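Local structure of PA0821 (Pseudomonas aeruginosa, 7DRG) at residues B[166-180]-B[226-240]. The protein is probably the immunity protein (antitoxin) that protects the bacterium against a putative VRR-NUC nuclease effector delivered by its type VI secretion system. Numbering follows the deposited sequence.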
loop_
_atom_site.group_PDB
_atom_site.type_symbol
_atom_site.label_atom_id
_atom_site.label_comp_id
_atom_site.label_asym_id
_atom_site.label_seq_id
_atom_site.Cartn_x
_atom_site.Cartn_y
_atom_site.Cartn_z
ATOM N N PHE B 166 28.144 4.763 -11.926
ATOM C CA PHE B 166 27.281 4.110 -12.905
ATOM C C PHE B 166 27.839 4.261 -14.316
ATOM O O PHE B 166 27.871 3.293 -15.087
ATOM C CB PHE B 166 25.856 4.670 -12.807
ATOM C CG PHE B 166 24.834 3.847 -13.531
ATOM C CD1 PHE B 166 24.275 2.733 -12.925
ATOM C CD2 PHE B 166 24.427 4.182 -14.814
ATOM C CE1 PHE B 166 23.337 1.969 -13.597
ATOM C CE2 PHE B 166 23.490 3.423 -15.482
ATOM C CZ PHE B 166 22.941 2.314 -14.867
ATOM N N ILE B 167 28.311 5.460 -14.660
ATOM C CA ILE B 167 28.901 5.673 -15.977
ATOM C C ILE B 167 30.216 4.910 -16.109
ATOM O O ILE B 167 30.474 4.272 -17.134
ATOM C CB ILE B 167 29.093 7.176 -16.237
ATOM C CG1 ILE B 167 27.777 7.938 -16.051
ATOM C CG2 ILE B 167 29.677 7.395 -17.625
ATOM C CD1 ILE B 167 26.618 7.370 -16.823
ATOM N N ASP B 168 31.074 4.979 -15.087
ATOM C CA ASP B 168 32.350 4.269 -15.138
ATOM C C ASP B 168 32.138 2.773 -15.304
ATOM O O ASP B 168 32.855 2.119 -16.072
ATOM C CB ASP B 168 33.170 4.541 -13.877
ATOM C CG ASP B 168 33.816 5.926 -13.881
ATOM O OD1 ASP B 168 33.672 6.651 -14.879
ATOM O OD2 ASP B 168 34.459 6.295 -12.873
ATOM N N PHE B 169 31.152 2.213 -14.594
ATOM C CA PHE B 169 30.910 0.775 -14.689
ATOM C C PHE B 169 30.351 0.410 -16.059
ATOM O O PHE B 169 30.727 -0.616 -16.640
ATOM C CB PHE B 169 29.925 0.304 -13.602
ATOM C CG PHE B 169 30.414 0.458 -12.180
ATOM C CD1 PHE B 169 31.662 0.970 -11.880
ATOM C CD2 PHE B 169 29.590 0.060 -11.129
ATOM C CE1 PHE B 169 32.082 1.106 -10.572
ATOM C CE2 PHE B 169 30.004 0.191 -9.816
ATOM C CZ PHE B 169 31.247 0.704 -9.532
ATOM N N ALA B 170 29.435 1.229 -16.580
ATOM C CA ALA B 170 28.893 0.980 -17.910
ATOM C C ALA B 170 30.004 0.977 -18.946
ATOM O O ALA B 170 30.024 0.135 -19.853
ATOM C CB ALA B 170 27.850 2.041 -18.256
ATOM N N ARG B 171 30.936 1.915 -18.810
ATOM C CA ARG B 171 32.039 2.038 -19.753
ATOM C C ARG B 171 32.888 0.770 -19.793
ATOM O O ARG B 171 33.317 0.340 -20.872
ATOM C CB ARG B 171 32.874 3.257 -19.370
ATOM C CG ARG B 171 33.890 3.705 -20.379
ATOM C CD ARG B 171 33.971 5.224 -20.356
ATOM N NE ARG B 171 33.964 5.768 -18.995
ATOM C CZ ARG B 171 33.557 6.996 -18.692
ATOM N NH1 ARG B 171 33.112 7.802 -19.651
ATOM N NH2 ARG B 171 33.583 7.422 -17.433
ATOM N N ARG B 172 33.111 0.142 -18.644
ATOM C CA ARG B 172 33.974 -1.064 -18.620
ATOM C C ARG B 172 33.220 -2.349 -18.957
ATOM O O ARG B 172 33.858 -3.238 -19.453
ATOM C CB ARG B 172 34.490 -1.452 -17.234
ATOM C CG ARG B 172 34.831 -0.337 -16.286
ATOM C CD ARG B 172 35.817 -0.786 -15.246
ATOM N NE ARG B 172 36.515 0.391 -14.816
ATOM C CZ ARG B 172 36.104 1.175 -13.849
ATOM N NH1 ARG B 172 35.010 0.877 -13.188
ATOM N NH2 ARG B 172 36.780 2.251 -13.531
ATOM N N LEU B 173 31.932 -2.440 -18.636
ATOM C CA LEU B 173 31.238 -3.707 -18.785
ATOM C C LEU B 173 30.447 -3.803 -20.079
ATOM O O LEU B 173 29.996 -4.905 -20.423
ATOM C CB LEU B 173 30.293 -3.935 -17.593
ATOM C CG LEU B 173 30.987 -3.989 -16.228
ATOM C CD1 LEU B 173 29.959 -4.097 -15.107
ATOM C CD2 LEU B 173 31.965 -5.158 -16.166
ATOM N N GLU B 174 30.274 -2.687 -20.795
ATOM C CA GLU B 174 29.465 -2.591 -22.008
ATOM C C GLU B 174 28.157 -3.383 -21.861
ATOM O O GLU B 174 27.927 -4.354 -22.585
ATOM C CB GLU B 174 30.251 -3.047 -23.234
ATOM C CG GLU B 174 31.552 -2.251 -23.400
ATOM C CD GLU B 174 32.016 -2.141 -24.842
ATOM O OE1 GLU B 174 32.185 -3.193 -25.494
ATOM O OE2 GLU B 174 32.213 -0.995 -25.317
ATOM N N PRO B 175 27.291 -2.979 -20.934
ATOM C CA PRO B 175 26.112 -3.787 -20.602
ATOM C C PRO B 175 25.087 -3.796 -21.721
ATOM O O PRO B 175 25.075 -2.938 -22.608
ATOM C CB PRO B 175 25.544 -3.094 -19.353
ATOM C CG PRO B 175 26.641 -2.173 -18.872
ATOM C CD PRO B 175 27.376 -1.765 -20.104
ATOM N N GLU B 176 24.191 -4.782 -21.647
ATOM C CA GLU B 176 23.083 -4.847 -22.591
ATOM C C GLU B 176 21.999 -3.836 -22.241
ATOM O O GLU B 176 21.378 -3.246 -23.132
ATOM C CB GLU B 176 22.493 -6.259 -22.603
ATOM C CG GLU B 176 23.535 -7.367 -22.707
ATOM C CD GLU B 176 24.147 -7.468 -24.084
ATOM O OE1 GLU B 176 23.373 -7.601 -25.056
ATOM O OE2 GLU B 176 25.400 -7.409 -24.188
ATOM N N GLN B 177 21.754 -3.641 -20.949
ATOM C CA GLN B 177 20.672 -2.800 -20.466
ATOM C C GLN B 177 20.898 -2.564 -18.985
ATOM O O GLN B 177 21.692 -3.256 -18.342
ATOM C CB GLN B 177 19.301 -3.442 -20.698
ATOM C CG GLN B 177 19.170 -4.810 -20.044
ATOM C CD GLN B 177 17.811 -5.434 -20.264
ATOM O OE1 GLN B 177 16.786 -4.860 -19.888
ATOM N NE2 GLN B 177 17.789 -6.624 -20.870
ATOM N N GLY B 178 20.191 -1.581 -18.448
ATOM C CA GLY B 178 20.385 -1.256 -17.048
ATOM C C GLY B 178 19.571 -0.046 -16.652
ATOM O O GLY B 178 18.940 0.612 -17.486
ATOM N N TYR B 179 19.604 0.240 -15.354
ATOM C CA TYR B 179 18.846 1.353 -14.787
ATOM C C TYR B 179 19.382 1.636 -13.393
ATOM O O TYR B 179 20.024 0.784 -12.770
ATOM C CB TYR B 179 17.334 1.060 -14.726
ATOM C CG TYR B 179 17.027 -0.356 -14.302
ATOM C CD1 TYR B 179 17.000 -0.715 -12.957
ATOM C CD2 TYR B 179 16.790 -1.343 -15.254
ATOM C CE1 TYR B 179 16.748 -2.031 -12.577
ATOM C CE2 TYR B 179 16.537 -2.656 -14.883
ATOM C CZ TYR B 179 16.514 -2.992 -13.551
ATOM O OH TYR B 179 16.267 -4.298 -13.209
ATOM N N ALA B 180 19.080 2.832 -12.897
ATOM C CA ALA B 180 19.446 3.196 -11.536
ATOM C C ALA B 180 18.424 4.176 -10.988
ATOM O O ALA B 180 17.846 4.970 -11.732
ATOM C CB ALA B 180 20.837 3.829 -11.458
ATOM N N ARG B 226 14.823 -5.860 -25.376
ATOM C CA ARG B 226 13.905 -4.905 -24.767
ATOM C C ARG B 226 14.444 -4.512 -23.397
ATOM O O ARG B 226 15.485 -5.007 -22.959
ATOM C CB ARG B 226 12.494 -5.495 -24.683
ATOM C CG ARG B 226 11.900 -5.758 -26.057
ATOM C CD ARG B 226 10.418 -6.007 -26.033
ATOM N NE ARG B 226 9.880 -5.880 -27.384
ATOM C CZ ARG B 226 8.638 -5.503 -27.658
ATOM N NH1 ARG B 226 7.802 -5.217 -26.670
ATOM N NH2 ARG B 226 8.238 -5.408 -28.918
ATOM N N ILE B 227 13.737 -3.603 -22.714
ATOM C CA ILE B 227 14.139 -3.154 -21.385
ATOM C C ILE B 227 13.003 -3.349 -20.390
ATOM O O ILE B 227 11.819 -3.352 -20.744
ATOM C CB ILE B 227 14.594 -1.677 -21.363
ATOM C CG1 ILE B 227 13.457 -0.747 -21.801
ATOM C CG2 ILE B 227 15.842 -1.481 -22.214
ATOM C CD1 ILE B 227 13.788 0.718 -21.635
ATOM N N LYS B 228 13.385 -3.496 -19.122
ATOM C CA LYS B 228 12.411 -3.669 -18.053
ATOM C C LYS B 228 11.752 -2.351 -17.677
ATOM O O LYS B 228 10.526 -2.276 -17.530
ATOM C CB LYS B 228 13.100 -4.279 -16.832
ATOM C CG LYS B 228 12.203 -4.439 -15.610
ATOM C CD LYS B 228 13.083 -4.627 -14.386
ATOM C CE LYS B 228 12.291 -4.598 -13.096
ATOM N NZ LYS B 228 13.209 -4.653 -11.919
ATOM N N THR B 229 12.550 -1.304 -17.496
ATOM C CA THR B 229 12.026 -0.074 -16.929
ATOM C C THR B 229 12.997 1.061 -17.199
ATOM O O THR B 229 14.193 0.848 -17.423
ATOM C CB THR B 229 11.798 -0.202 -15.416
ATOM O OG1 THR B 229 11.182 0.992 -14.920
ATOM C CG2 THR B 229 13.129 -0.401 -14.693
ATOM N N VAL B 230 12.454 2.270 -17.175
ATOM C CA VAL B 230 13.265 3.469 -17.045
ATOM C C VAL B 230 13.343 3.830 -15.565
ATOM O O VAL B 230 12.524 3.396 -14.750
ATOM C CB VAL B 230 12.692 4.634 -17.881
ATOM C CG1 VAL B 230 12.367 4.169 -19.293
ATOM C CG2 VAL B 230 11.446 5.218 -17.208
ATOM N N SER B 231 14.349 4.614 -15.205
ATOM C CA SER B 231 14.422 5.187 -13.866
ATOM C C SER B 231 15.235 6.467 -13.973
ATOM O O SER B 231 15.312 7.066 -15.049
ATOM C CB SER B 231 15.007 4.180 -12.860
ATOM O OG SER B 231 14.741 4.620 -11.535
ATOM N N TRP B 232 15.831 6.901 -12.859
ATOM C CA TRP B 232 16.651 8.112 -12.896
ATOM C C TRP B 232 17.758 7.988 -13.936
ATOM O O TRP B 232 17.998 8.912 -14.723
ATOM C CB TRP B 232 17.240 8.400 -11.512
ATOM C CG TRP B 232 18.057 9.661 -11.481
ATOM C CD1 TRP B 232 17.694 10.888 -11.971
ATOM C CD2 TRP B 232 19.373 9.825 -10.933
ATOM N NE1 TRP B 232 18.704 11.797 -11.766
ATOM C CE2 TRP B 232 19.745 11.175 -11.130
ATOM C CE3 TRP B 232 20.266 8.966 -10.289
ATOM C CZ2 TRP B 232 20.971 11.682 -10.699
ATOM C CZ3 TRP B 232 21.487 9.469 -9.869
ATOM C CH2 TRP B 232 21.834 10.806 -10.078
ATOM N N LEU B 233 18.442 6.848 -13.955
ATOM C CA LEU B 233 19.386 6.533 -15.013
ATOM C C LEU B 233 18.846 5.334 -15.779
ATOM O O LEU B 233 18.317 4.395 -15.176
ATOM C CB LEU B 233 20.774 6.230 -14.452
ATOM C CG LEU B 233 21.335 7.223 -13.432
ATOM C CD1 LEU B 233 22.754 6.835 -13.035
ATOM C CD2 LEU B 233 21.309 8.649 -13.990
ATOM N N THR B 234 18.941 5.389 -17.102
ATOM C CA THR B 234 18.503 4.312 -17.976
ATOM C C THR B 234 19.612 4.027 -18.972
ATOM O O THR B 234 20.091 4.949 -19.632
ATOM C CB THR B 234 17.214 4.692 -18.707
ATOM O OG1 THR B 234 16.244 5.122 -17.741
ATOM C CG2 THR B 234 16.654 3.486 -19.455
ATOM N N LEU B 235 20.026 2.762 -19.075
ATOM C CA LEU B 235 21.123 2.368 -19.955
ATOM C C LEU B 235 20.579 1.563 -21.129
ATOM O O LEU B 235 19.885 0.561 -20.932
ATOM C CB LEU B 235 22.183 1.558 -19.195
ATOM C CG LEU B 235 23.442 1.189 -19.998
ATOM C CD1 LEU B 235 24.612 1.067 -19.071
ATOM C CD2 LEU B 235 23.263 -0.129 -20.744
ATOM N N LEU B 236 20.928 1.983 -22.345
ATOM C CA LEU B 236 20.599 1.258 -23.564
ATOM C C LEU B 236 21.887 0.937 -24.302
ATOM O O LEU B 236 22.691 1.839 -24.546
ATOM C CB LEU B 236 19.704 2.086 -24.487
ATOM C CG LEU B 236 18.456 2.746 -23.902
ATOM C CD1 LEU B 236 17.762 3.549 -24.987
ATOM C CD2 LEU B 236 17.505 1.713 -23.312
ATOM N N ASN B 237 22.076 -0.329 -24.671
ATOM C CA ASN B 237 23.180 -0.614 -25.579
ATOM C C ASN B 237 22.818 -0.118 -26.980
ATOM O O ASN B 237 21.697 0.320 -27.243
ATOM C CB ASN B 237 23.544 -2.106 -25.566
ATOM C CG ASN B 237 22.464 -3.002 -26.157
ATOM O OD1 ASN B 237 21.316 -2.595 -26.350
ATOM N ND2 ASN B 237 22.837 -4.251 -26.435
ATOM N N ASN B 238 23.800 -0.147 -27.887
ATOM C CA ASN B 238 23.562 0.450 -29.196
ATOM C C ASN B 238 22.409 -0.224 -29.929
ATOM O O ASN B 238 21.664 0.446 -30.652
ATOM C CB ASN B 238 24.833 0.414 -30.042
ATOM C CG ASN B 238 25.770 1.572 -29.730
ATOM O OD1 ASN B 238 25.351 2.594 -29.185
ATOM N ND2 ASN B 238 27.039 1.422 -30.089
ATOM N N GLU B 239 22.217 -1.531 -29.740
ATOM C CA GLU B 239 21.108 -2.189 -30.424
ATOM C C GLU B 239 19.761 -1.688 -29.905
ATOM O O GLU B 239 18.851 -1.406 -30.690
ATOM C CB GLU B 239 21.205 -3.707 -30.295
ATOM C CG GLU B 239 20.011 -4.390 -30.942
ATOM C CD GLU B 239 20.202 -5.871 -31.170
ATOM O OE1 GLU B 239 21.023 -6.489 -30.459
ATOM O OE2 GLU B 239 19.520 -6.415 -32.067
ATOM N N ARG B 240 19.608 -1.582 -28.581
ATOM C CA ARG B 240 18.368 -1.038 -28.031
ATOM C C ARG B 240 18.195 0.424 -28.410
ATOM O O ARG B 240 17.073 0.880 -28.668
ATOM C CB ARG B 240 18.355 -1.200 -26.515
ATOM C CG ARG B 240 18.074 -2.620 -26.083
ATOM C CD ARG B 240 18.398 -2.863 -24.611
ATOM N NE ARG B 240 17.888 -4.164 -24.211
ATOM C CZ ARG B 240 18.505 -5.314 -24.448
ATOM N NH1 ARG B 240 19.687 -5.331 -25.064
ATOM N NH2 ARG B 240 17.942 -6.444 -24.057
HETATM O O HOH W 1 20.774 -8.177 -24.846
HETATM O O HOH W 2 25.652 -4.775 -25.943
HETATM O O HOH W 3 16.045 -2.913 -18.281
HETATM O O HOH W 4 16.514 -0.196 -18.731
HETATM O O HOH W 5 15.865 -4.833 -10.754
#
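Antiparallel strands 177-180 and 233-237 pair in the buried β-structure of this TsiV-family immunity protein, G178 opposite L235 and A180 opposite L233 as hydrogen-bonded pairs. L235 N donates to G178 O (2.9 Å), whereas the return bond from G178 N is weak. At the A180 end a classic β bulge sets two residues, W232 and L233, opposite A180. Helix 161-173 covers the face carrying L233 and L235. The F166 ring, swung beside its own carbonyl carbon (chi1 -166°), takes L233 CB over one face and brings CD2 3.6 Å from L233 CD1. L235 CD1 wedges tightly against A170 CB (3.5 Å) and beside P175 CG; Y264 of strand 259-264 touches all three residues. On the face of Q177 and Y179, T229 CG2 sits over the Y179 ring, a CH-π contact 3.9 Å from the centroid. Water 5 lies 2.5 Å from Y179 OH and accepts a weak bond from K228 NZ; the hydroxyl also bonds Y45 OH, and the K228 ammonium forms a salt bridge with D209 and a hydrogen bond with V210 O. Beyond the strand, N237 caps helix 238-243 by accepting from R240 N. Q177 CB lies over one face of the R240 guanidinium, whose NE and NH2 grip R226 O side-on. Water 1 accepts a hydrogen bond from R240 NH1 (3.1 Å) and donates one to E176 OE1 (2.7 Å).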